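PDB 3KV1: transcriptional repressor, which probably represses transcription as a SorC-family regulator, binding DNA and sensing a sugar-type effector through the domain described here. Local coordinates for residues Val10-Lys15 / Ala25-Asp30; Asn81-Ser86 / Ser114-Tyr119; Gly169-Lys174 / Thr204-Arg209. One frame throughout, in Å; residues are numbered along the deposited sequence. Where two conformers were deposited one is given.

The three contacts follow one another along the chain without interleaving, all within the putative sugar-binding domain. Contacts 1 and 2 both reach the large mixed sheet: contact 1 sets helix 10-20 against strand 24-28, while contact 2 pairs strands 83-86 and 114-116; their centres are 30 Å apart. Contact 3, 36 Å from contact 1 and 27 Å from contact 2 between centres, joins the residues leading into helix 173-181 to the loop between strand 193-196 and helix 215-219. Contacts 1 and 3 lie on opposite sides of the chain's centre. Contact 2 also meets the second subunit, whereas contact 1 does not, so contact 2 bears on dimer assembly as well.

Contact 1: Val10-Lys15 / Ala25-Asp30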
loop_
_atom_site.group_PDB
_atom_site.type_symbol
_atom_site.label_atom_id
_atom_site.label_comp_id
_atom_site.label_asym_id
_atom_site.label_seq_id
_atom_site.Cartn_x
_atom_site.Cartn_y
_atom_site.Cartn_z
ATOM N N VAL A 10 -33.830 -4.016 20.198
ATOM C CA VAL A 10 -33.623 -5.462 20.094
ATOM C C VAL A 10 -34.760 -6.139 19.321
ATOM O O VAL A 10 -34.534 -7.102 18.579
ATOM C CB VAL A 10 -33.481 -6.120 21.479
ATOM C CG1 VAL A 10 -33.317 -7.633 21.336
ATOM C CG2 VAL A 10 -32.303 -5.513 22.232
ATOM N N GLN A 11 -35.979 -5.631 19.501
ATOM C CA GLN A 11 -37.121 -6.081 18.708
ATOM C C GLN A 11 -36.890 -5.771 17.238
ATOM O O GLN A 11 -37.241 -6.559 16.358
ATOM C CB GLN A 11 -38.400 -5.382 19.155
ATOM C CG GLN A 11 -38.969 -5.871 20.461
ATOM C CD GLN A 11 -40.326 -5.247 20.752
ATOM O OE1 GLN A 11 -40.759 -4.323 20.056
ATOM N NE2 GLN A 11 -41.002 -5.750 21.779
ATOM N N LEU A 12 -36.313 -4.604 16.975
ATOM C CA LEU A 12 -36.014 -4.219 15.619
ATOM C C LEU A 12 -35.015 -5.208 14.986
ATOM O O LEU A 12 -35.154 -5.556 13.812
ATOM C CB LEU A 12 -35.464 -2.794 15.566
ATOM C CG LEU A 12 -36.410 -1.608 15.720
ATOM C CD1 LEU A 12 -35.617 -0.303 15.692
ATOM C CD2 LEU A 12 -37.480 -1.621 14.625
ATOM N N GLU A 13 -34.035 -5.647 15.771
ATOM C CA GLU A 13 -32.990 -6.535 15.268
ATOM C C GLU A 13 -33.591 -7.867 14.787
ATOM O O GLU A 13 -33.241 -8.371 13.719
ATOM C CB GLU A 13 -31.881 -6.731 16.327
ATOM C CG GLU A 13 -31.020 -5.472 16.570
ATOM C CD GLU A 13 -30.036 -5.598 17.751
ATOM O OE1 GLU A 13 -29.003 -4.873 17.771
ATOM O OE2 GLU A 13 -30.302 -6.413 18.664
ATOM N N GLN A 14 -34.534 -8.400 15.557
ATOM C CA GLN A 14 -35.199 -9.651 15.232
ATOM C C GLN A 14 -36.015 -9.513 13.950
ATOM O O GLN A 14 -35.965 -10.390 13.088
ATOM C CB GLN A 14 -36.080 -10.099 16.402
ATOM C CG GLN A 14 -35.329 -10.109 17.725
ATOM C CD GLN A 14 -36.199 -10.514 18.905
ATOM O OE1 GLN A 14 -37.268 -11.108 18.733
ATOM N NE2 GLN A 14 -35.743 -10.191 20.115
ATOM N N LYS A 15 -36.748 -8.401 13.812
ATOM C CA LYS A 15 -37.539 -8.165 12.611
ATOM C C LYS A 15 -36.663 -8.018 11.379
ATOM O O LYS A 15 -37.002 -8.536 10.303
ATOM C CB LYS A 15 -38.442 -6.936 12.773
ATOM C CG LYS A 15 -39.624 -7.161 13.738
ATOM C CD LYS A 15 -40.376 -5.845 14.018
ATOM C CE LYS A 15 -41.513 -6.030 15.029
ATOM N NZ LYS A 15 -42.182 -4.727 15.330
ATOM N N ALA A 25 -28.325 -8.248 13.092
ATOM C CA ALA A 25 -28.551 -6.833 12.875
ATOM C C ALA A 25 -28.075 -6.150 14.148
ATOM O O ALA A 25 -28.411 -6.587 15.269
ATOM C CB ALA A 25 -30.032 -6.564 12.608
ATOM N N LEU A 26 -27.217 -5.156 13.982
ATOM C CA LEU A 26 -26.642 -4.416 15.107
ATOM C C LEU A 26 -27.240 -2.991 15.023
ATOM O O LEU A 26 -26.879 -2.219 14.131
ATOM C CB LEU A 26 -25.120 -4.358 14.940
ATOM C CG LEU A 26 -24.469 -5.757 14.759
ATOM C CD1 LEU A 26 -22.961 -5.608 14.577
ATOM C CD2 LEU A 26 -24.762 -6.575 16.011
ATOM N N ILE A 27 -28.120 -2.637 15.960
ATOM C CA ILE A 27 -28.847 -1.372 15.846
ATOM C C ILE A 27 -28.477 -0.398 16.954
ATOM O O ILE A 27 -28.590 -0.705 18.148
ATOM C CB ILE A 27 -30.375 -1.634 15.868
ATOM C CG1 ILE A 27 -30.774 -2.513 14.693
ATOM C CG2 ILE A 27 -31.171 -0.320 15.871
ATOM C CD1 ILE A 27 -30.366 -1.949 13.350
ATOM N N SER A 28 -28.035 0.789 16.552
ATOM C CA SER A 28 -27.630 1.818 17.505
ATOM C C SER A 28 -28.744 2.861 17.657
ATOM O O SER A 28 -29.500 3.149 16.712
ATOM C CB SER A 28 -26.305 2.473 17.049
ATOM O OG SER A 28 -26.494 3.226 15.865
ATOM N N LEU A 29 -28.855 3.428 18.853
ATOM C CA LEU A 29 -29.854 4.464 19.089
ATOM C C LEU A 29 -29.551 5.679 18.217
ATOM O O LEU A 29 -28.394 5.951 17.881
ATOM C CB LEU A 29 -29.868 4.865 20.561
ATOM C CG LEU A 29 -30.265 3.710 21.487
ATOM C CD1 LEU A 29 -30.159 4.136 22.929
ATOM C CD2 LEU A 29 -31.686 3.237 21.158
ATOM N N ASP A 30 -30.591 6.423 17.850
ATOM C CA ASP A 30 -30.394 7.627 17.054
ATOM C C ASP A 30 -29.540 8.672 17.765
ATOM O O ASP A 30 -29.728 8.943 18.965
ATOM C CB ASP A 30 -31.756 8.247 16.667
ATOM C CG ASP A 30 -32.546 7.379 15.690
ATOM O OD1 ASP A 30 -31.930 6.617 14.896
ATOM O OD2 ASP A 30 -33.797 7.473 15.703
#
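Leu12 is the first residue of helix 10-15 to touch strand 25-28, and it does so lightly: its CD1 methyl lies 4.4 Å from Ile27 CG2. The branched, apolar side chain suits a place shared by three elements, for Leu12 also packs on Val253 and Leu260 of helix 253-264, and Ile27 too rests on Val253.

One residue on, Glu13 carries most of the contact. Its CG stands beside the backbone N (chi1 -70°) and the chain then runs out extended, bringing the carboxylate over to the strand backbone. In the conformer given, OE1 accepts the N-H of Ile27, at 3.0 Å between Glu13 OE1 and Ile27 N and with 157° at the hydrogen, using the anti lone pair, the one turned away from OE2. The side chain has a second position, so the bond may not be held all the time. In this conformer Glu13 OE1 also lies only 3.1 Å from Ala25 O, probably an unfavourable approach of two acceptors.

Strand 24-28 is an edge strand of the mixed sheet, paired in parallel with strand 248-252, and helix 10-20 leads into it and packs against it. The short segments run nearly antiparallel, at 148°, with their axes 7.8 Å apart. Leu26 and Ser28 bond through their backbones to strand 248-252 and its C-terminal end; the Ile27 N-H points to the other edge, where Glu13 can reach it.

Beneath its polar end, the aliphatic part of Glu13 is used for packing. Glu13 CG sits 3.5 Å from Ile27 CG1, the two side chains sliding past each other in opposite directions. Near the helix backbone Ala25 is small enough for a close fit, its CB 3.8 Å from Glu13 O, and Leu16, a turn farther along the helix, meets both Ala25 and Ile27.

Contact 2: Asn81-Ser86 / Ser114-Tyr119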
loop_
_atom_site.group_PDB
_atom_site.type_symbol
_atom_site.label_atom_id
_atom_site.label_comp_id
_atom_site.label_asym_id
_atom_site.label_seq_id
_atom_site.Cartn_x
_atom_site.Cartn_y
_atom_site.Cartn_z
ATOM N N ASN A 81 -3.937 -12.461 15.843
ATOM C CA ASN A 81 -3.226 -12.319 14.577
ATOM C C ASN A 81 -4.125 -12.511 13.359
ATOM O O ASN A 81 -4.057 -13.530 12.657
ATOM C CB ASN A 81 -2.026 -13.263 14.519
ATOM C CG ASN A 81 -1.111 -12.951 13.348
ATOM O OD1 ASN A 81 -1.201 -11.870 12.760
ATOM N ND2 ASN A 81 -0.232 -13.890 13.006
ATOM N N ALA A 82 -4.961 -11.523 13.099
ATOM C CA ALA A 82 -5.881 -11.582 11.958
ATOM C C ALA A 82 -5.322 -10.716 10.825
ATOM O O ALA A 82 -4.417 -9.906 11.046
ATOM C CB ALA A 82 -7.252 -11.102 12.373
ATOM N N ARG A 83 -5.822 -10.914 9.611
ATOM C CA ARG A 83 -5.320 -10.146 8.480
ATOM C C ARG A 83 -6.421 -9.200 8.030
ATOM O O ARG A 83 -7.630 -9.530 8.078
ATOM C CB ARG A 83 -4.914 -11.038 7.294
ATOM C CG ARG A 83 -3.475 -11.561 7.313
ATOM C CD ARG A 83 -3.089 -12.149 5.949
ATOM N NE ARG A 83 -3.911 -13.309 5.617
ATOM C CZ ARG A 83 -4.307 -13.647 4.393
ATOM N NH1 ARG A 83 -3.961 -12.922 3.332
ATOM N NH2 ARG A 83 -5.055 -14.731 4.229
ATOM N N PHE A 84 -5.996 -8.018 7.604
ATOM C CA PHE A 84 -6.910 -7.026 7.047
ATOM C C PHE A 84 -6.452 -6.711 5.621
ATOM O O PHE A 84 -5.339 -6.200 5.428
ATOM C CB PHE A 84 -6.909 -5.772 7.930
ATOM C CG PHE A 84 -7.454 -6.035 9.307
ATOM C CD1 PHE A 84 -6.595 -6.391 10.342
ATOM C CD2 PHE A 84 -8.825 -6.053 9.524
ATOM C CE1 PHE A 84 -7.118 -6.664 11.617
ATOM C CE2 PHE A 84 -9.337 -6.343 10.767
ATOM C CZ PHE A 84 -8.465 -6.662 11.819
ATOM N N VAL A 85 -7.290 -7.060 4.639
ATOM C CA VAL A 85 -6.909 -7.033 3.229
ATOM C C VAL A 85 -7.718 -5.980 2.492
ATOM O O VAL A 85 -8.962 -5.989 2.561
ATOM C CB VAL A 85 -7.183 -8.392 2.549
ATOM C CG1 VAL A 85 -6.598 -8.382 1.140
ATOM C CG2 VAL A 85 -6.586 -9.547 3.384
ATOM N N SER A 86 -7.043 -5.067 1.789
ATOM C CA SER A 86 -7.784 -4.044 1.019
ATOM C C SER A 86 -8.598 -4.664 -0.084
ATOM O O SER A 86 -8.082 -5.488 -0.859
ATOM C CB SER A 86 -6.792 -3.065 0.387
ATOM O OG SER A 86 -6.134 -2.333 1.391
ATOM N N SER A 114 -2.130 -8.080 10.915
ATOM C CA SER A 114 -1.379 -7.554 9.786
ATOM C C SER A 114 -2.277 -6.988 8.713
ATOM O O SER A 114 -3.472 -7.266 8.700
ATOM C CB SER A 114 -0.527 -8.657 9.155
ATOM O OG SER A 114 -1.363 -9.680 8.669
ATOM N N SER A 115 -1.711 -6.211 7.801
ATOM C CA SER A 115 -2.554 -5.711 6.720
ATOM C C SER A 115 -1.922 -6.065 5.397
ATOM O O SER A 115 -0.697 -6.207 5.314
ATOM C CB SER A 115 -2.750 -4.205 6.829
ATOM O OG SER A 115 -1.512 -3.557 6.757
ATOM N N GLU A 116 -2.743 -6.136 4.356
ATOM C CA GLU A 116 -2.287 -6.561 3.031
ATOM C C GLU A 116 -2.789 -5.562 1.974
ATOM O O GLU A 116 -3.995 -5.454 1.710
ATOM C CB GLU A 116 -2.752 -7.992 2.740
ATOM C CG GLU A 116 -2.189 -8.999 3.754
ATOM C CD GLU A 116 -2.618 -10.460 3.554
ATOM O OE1 GLU A 116 -3.220 -10.806 2.515
ATOM O OE2 GLU A 116 -2.328 -11.275 4.462
ATOM N N THR A 117 -1.854 -4.817 1.394
ATOM C CA THR A 117 -2.207 -3.710 0.486
ATOM C C THR A 117 -2.569 -4.213 -0.920
ATOM O O THR A 117 -1.982 -5.189 -1.406
ATOM C CB THR A 117 -1.022 -2.712 0.408
ATOM O OG1 THR A 117 -0.866 -2.097 1.695
ATOM C CG2 THR A 117 -1.273 -1.624 -0.651
ATOM N N LEU A 118 -3.562 -3.574 -1.544
ATOM C CA LEU A 118 -3.822 -3.806 -2.965
ATOM C C LEU A 118 -2.980 -2.766 -3.698
ATOM O O LEU A 118 -3.238 -1.566 -3.538
ATOM C CB LEU A 118 -5.324 -3.653 -3.258
ATOM C CG LEU A 118 -5.747 -3.964 -4.696
ATOM C CD1 LEU A 118 -5.410 -5.397 -5.104
ATOM C CD2 LEU A 118 -7.257 -3.723 -4.812
ATOM N N TYR A 119 -1.935 -3.208 -4.432
ATOM C CA TYR A 119 -1.005 -2.281 -5.104
ATOM C C TYR A 119 -1.531 -1.767 -6.441
ATOM O O TYR A 119 -0.953 -2.054 -7.508
ATOM C CB TYR A 119 0.390 -2.941 -5.283
ATOM C CG TYR A 119 1.025 -3.185 -3.947
ATOM C CD1 TYR A 119 1.128 -4.475 -3.436
ATOM C CD2 TYR A 119 1.465 -2.123 -3.161
ATOM C CE1 TYR A 119 1.696 -4.702 -2.176
ATOM C CE2 TYR A 119 2.022 -2.344 -1.885
ATOM C CZ TYR A 119 2.125 -3.635 -1.410
ATOM O OH TYR A 119 2.664 -3.849 -0.143
HETATM O O HOH W 1 -1.332 -11.976 10.241
HETATM O O HOH W 2 -4.614 -0.722 -1.283
HETATM O O HOH W 3 -4.190 -2.823 3.171
#
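Strands 83-86 and 114-116 run side by side in parallel, at 20° to each other, with their axes 4.5 Å apart. Arg83 pairs with Ser114, Phe84 with Ser115 and Val85 with Glu116. The bonds alternate in the usual parallel ladder, beginning with Ser114 N to Ala82 O at 2.9 Å and Phe84 N to Ser114 O. Glu116 N then gives to Phe84 O at 2.8 Å. The last rung, from Ser86 N to Glu116 O at 3.1 Å, is nearly straight, with 170° at the hydrogen.

Arg83, Val85, Ser114 and Glu116 project from one face of the sheet. Arg83 and Glu116 bear opposite charges on neighbouring strands and form a salt bridge. Both residues were modelled in two conformers, and the contacts of this pair are too close to be taken literally, so its exact geometry is doubtful. Val85, beta-branched as suits a strand, packs on Thr142 of helix 137-147.

Phe84 and Ser115 occupy the other face. Ser115 CB lies 3.6 Å from Phe84 O, and the CD1 edge of the Phe84 ring comes 3.6 Å from Ser114 O. Past the paired strands, Ser86 CB meets Leu118 CB at 4.0 Å. Water joins the segments at both ends: one molecule links Asn81 OD1 with Ser114 OG, and another bridges Ser86 OG and Glu116 O, its bond to the latter weak.

On the side of strand 114-116 away from strand 83-86, Ser115 O bonds Arg105 of the second subunit; beyond the strand, Tyr119 OH bonds Asp101 of that subunit. Strand 83-86 is bonded along its other edge to strand 58-61, a layered alpha/beta arrangement consistent with a Rossmann-like domain. Helix 100-111, from the crossover between the paired strands, packs on Phe84 and Ser115, whereas helix 137-147 meets Arg83, Val85 and Leu118.

Contact 3: Gly169-Lys174 / Thr204-Arg209; sequences GFFTPK and TLMRGR
Apolar contact centres on Phe171, whose ring fits against the turn made by 204-209. Its CG is anti to the backbone N (chi1 -156°), which carries the ring across to that turn. The CE1 edge of Phe171 meets Leu205 CB in the ring plane at 3.8 Å. In the conformer given, Phe171 CE2 lies 3.8 Å from CG of Met206, a selenomethionine whose flexible chain also packs on helix 173-181. A large flat side chain suits this place because one ring can touch several parts of a compact turn.

Hydrogen bonding adds a single polar link. Arg209 NH1 donates to Phe170 O at 2.9 Å, with the carbonyl oxygen in the guanidinium plane and the donor in the carbonyl plane. The arginine chain bends at chi2 (-59°), which helps bring its head back to the 169-174 backbone. On its own side, Thr204 OG1 accepts from Met206 N in an ST turn that opens the turn 204-209.

Ring and guanidinium also touch, but at 84° between planes: Phe171 CD1 points at one guanidinium face, 3.3 Å from Arg209 NH1, so the aromatic edge rather than its pi face meets the cation.

Since Arg209 NH2 also forms a salt bridge to Glu175 in helix 173-181, carbonyl and carboxylate together fix the guanidinium's orientation, and its charge is probably balanced locally beside a buried phenylalanine.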
loop_
_atom_site.group_PDB
_atom_site.type_symbol
_atom_site.label_atom_id
_atom_site.label_comp_id
_atom_site.label_asym_id
_atom_site.label_seq_id
_atom_site.Cartn_x
_atom_site.Cartn_y
_atom_site.Cartn_z
ATOM N N GLY A 169 -11.559 13.493 -11.422
ATOM C CA GLY A 169 -11.347 13.487 -12.861
ATOM C C GLY A 169 -11.399 12.131 -13.548
ATOM O O GLY A 169 -10.992 11.990 -14.708
ATOM N N PHE A 170 -11.913 11.122 -12.856
ATOM C CA PHE A 170 -11.937 9.785 -13.441
ATOM C C PHE A 170 -13.237 9.504 -14.219
ATOM O O PHE A 170 -13.304 8.557 -15.010
ATOM C CB PHE A 170 -11.701 8.719 -12.362
ATOM C CG PHE A 170 -10.355 8.832 -11.661
ATOM C CD1 PHE A 170 -9.209 8.365 -12.275
ATOM C CD2 PHE A 170 -10.262 9.352 -10.369
ATOM C CE1 PHE A 170 -7.968 8.443 -11.633
ATOM C CE2 PHE A 170 -9.039 9.425 -9.717
ATOM C CZ PHE A 170 -7.891 8.977 -10.353
ATOM N N PHE A 171 -14.250 10.337 -14.006
ATOM C CA PHE A 171 -15.582 10.098 -14.566
ATOM C C PHE A 171 -16.205 11.488 -14.751
ATOM O O PHE A 171 -16.042 12.349 -13.889
ATOM C CB PHE A 171 -16.371 9.300 -13.523
ATOM C CG PHE A 171 -17.516 8.480 -14.064
ATOM C CD1 PHE A 171 -17.365 7.646 -15.162
ATOM C CD2 PHE A 171 -18.733 8.480 -13.392
ATOM C CE1 PHE A 171 -18.425 6.862 -15.607
ATOM C CE2 PHE A 171 -19.804 7.711 -13.835
ATOM C CZ PHE A 171 -19.651 6.900 -14.937
ATOM N N THR A 172 -16.920 11.724 -15.846
ATOM C CA THR A 172 -17.520 13.045 -16.055
ATOM C C THR A 172 -18.793 13.236 -15.205
ATOM O O THR A 172 -19.476 12.274 -14.881
ATOM C CB THR A 172 -17.872 13.322 -17.551
ATOM O OG1 THR A 172 -18.986 12.519 -17.939
ATOM C CG2 THR A 172 -16.703 13.008 -18.480
ATOM N N PRO A 173 -19.113 14.492 -14.850
ATOM C CA PRO A 173 -20.398 14.775 -14.190
ATOM C C PRO A 173 -21.561 14.224 -15.024
ATOM O O PRO A 173 -22.517 13.661 -14.487
ATOM C CB PRO A 173 -20.446 16.314 -14.164
ATOM C CG PRO A 173 -18.977 16.727 -14.155
ATOM C CD PRO A 173 -18.268 15.693 -14.995
ATOM N N LYS A 174 -21.485 14.405 -16.338
ATOM C CA LYS A 174 -22.524 13.894 -17.230
ATOM C C LYS A 174 -22.673 12.373 -17.086
ATOM O O LYS A 174 -23.789 11.864 -16.939
ATOM C CB LYS A 174 -22.224 14.284 -18.680
ATOM C CG LYS A 174 -23.221 13.766 -19.698
ATOM C CD LYS A 174 -22.900 14.328 -21.088
ATOM C CE LYS A 174 -23.892 13.847 -22.161
ATOM N NZ LYS A 174 -23.808 12.364 -22.322
ATOM N N THR A 204 -23.124 -0.668 -15.272
ATOM C CA THR A 204 -22.908 0.770 -15.305
ATOM C C THR A 204 -21.459 1.052 -15.725
ATOM O O THR A 204 -20.559 0.263 -15.437
ATOM C CB THR A 204 -23.198 1.410 -13.931
ATOM O OG1 THR A 204 -22.764 2.773 -13.939
ATOM C CG2 THR A 204 -22.488 0.653 -12.804
ATOM N N LEU A 205 -21.252 2.174 -16.410
ATOM C CA LEU A 205 -19.884 2.607 -16.754
ATOM C C LEU A 205 -19.026 2.825 -15.520
ATOM O O LEU A 205 -17.793 2.754 -15.608
ATOM C CB LEU A 205 -19.928 3.930 -17.544
ATOM C CG LEU A 205 -20.505 3.957 -18.952
ATOM C CD1 LEU A 205 -20.325 5.358 -19.550
ATOM C CD2 LEU A 205 -19.850 2.909 -19.841
HETATM N N MSE A 206 -19.677 3.109 -14.392
HETATM C CA MSE A 206 -18.974 3.450 -13.152
HETATM C C MSE A 206 -17.951 2.411 -12.749
HETATM O O MSE A 206 -16.828 2.745 -12.400
HETATM C CB MSE A 206 -19.958 3.620 -11.990
HETATM C CG MSE A 206 -21.098 4.549 -12.287
HETATM SE SE MSE A 206 -21.901 5.227 -10.623
HETATM C CE MSE A 206 -20.259 6.073 -9.895
ATOM N N ARG A 207 -18.363 1.152 -12.757
ATOM C CA ARG A 207 -17.518 0.089 -12.251
ATOM C C ARG A 207 -16.324 -0.139 -13.182
ATOM O O ARG A 207 -15.275 -0.646 -12.747
ATOM C CB ARG A 207 -18.341 -1.188 -12.026
ATOM C CG ARG A 207 -17.615 -2.276 -11.254
ATOM C CD ARG A 207 -18.275 -3.625 -11.514
ATOM N NE ARG A 207 -17.307 -4.599 -12.010
ATOM C CZ ARG A 207 -17.624 -5.793 -12.490
ATOM N NH1 ARG A 207 -18.892 -6.175 -12.546
ATOM N NH2 ARG A 207 -16.669 -6.603 -12.919
ATOM N N GLY A 208 -16.454 0.262 -14.450
ATOM C CA GLY A 208 -15.289 0.221 -15.329
ATOM C C GLY A 208 -14.174 1.172 -14.892
ATOM O O GLY A 208 -13.087 1.173 -15.463
ATOM N N ARG A 209 -14.459 2.023 -13.906
ATOM C CA ARG A 209 -13.470 2.982 -13.433
ATOM C C ARG A 209 -12.915 2.627 -12.052
ATOM O O ARG A 209 -12.222 3.434 -11.473
ATOM C CB ARG A 209 -14.087 4.403 -13.322
ATOM C CG ARG A 209 -14.760 4.900 -14.588
ATOM C CD ARG A 209 -13.832 4.968 -15.810
ATOM N NE ARG A 209 -14.684 4.983 -16.996
ATOM C CZ ARG A 209 -15.130 6.076 -17.608
ATOM N NH1 ARG A 209 -14.768 7.294 -17.208
ATOM N NH2 ARG A 209 -15.947 5.939 -18.634
#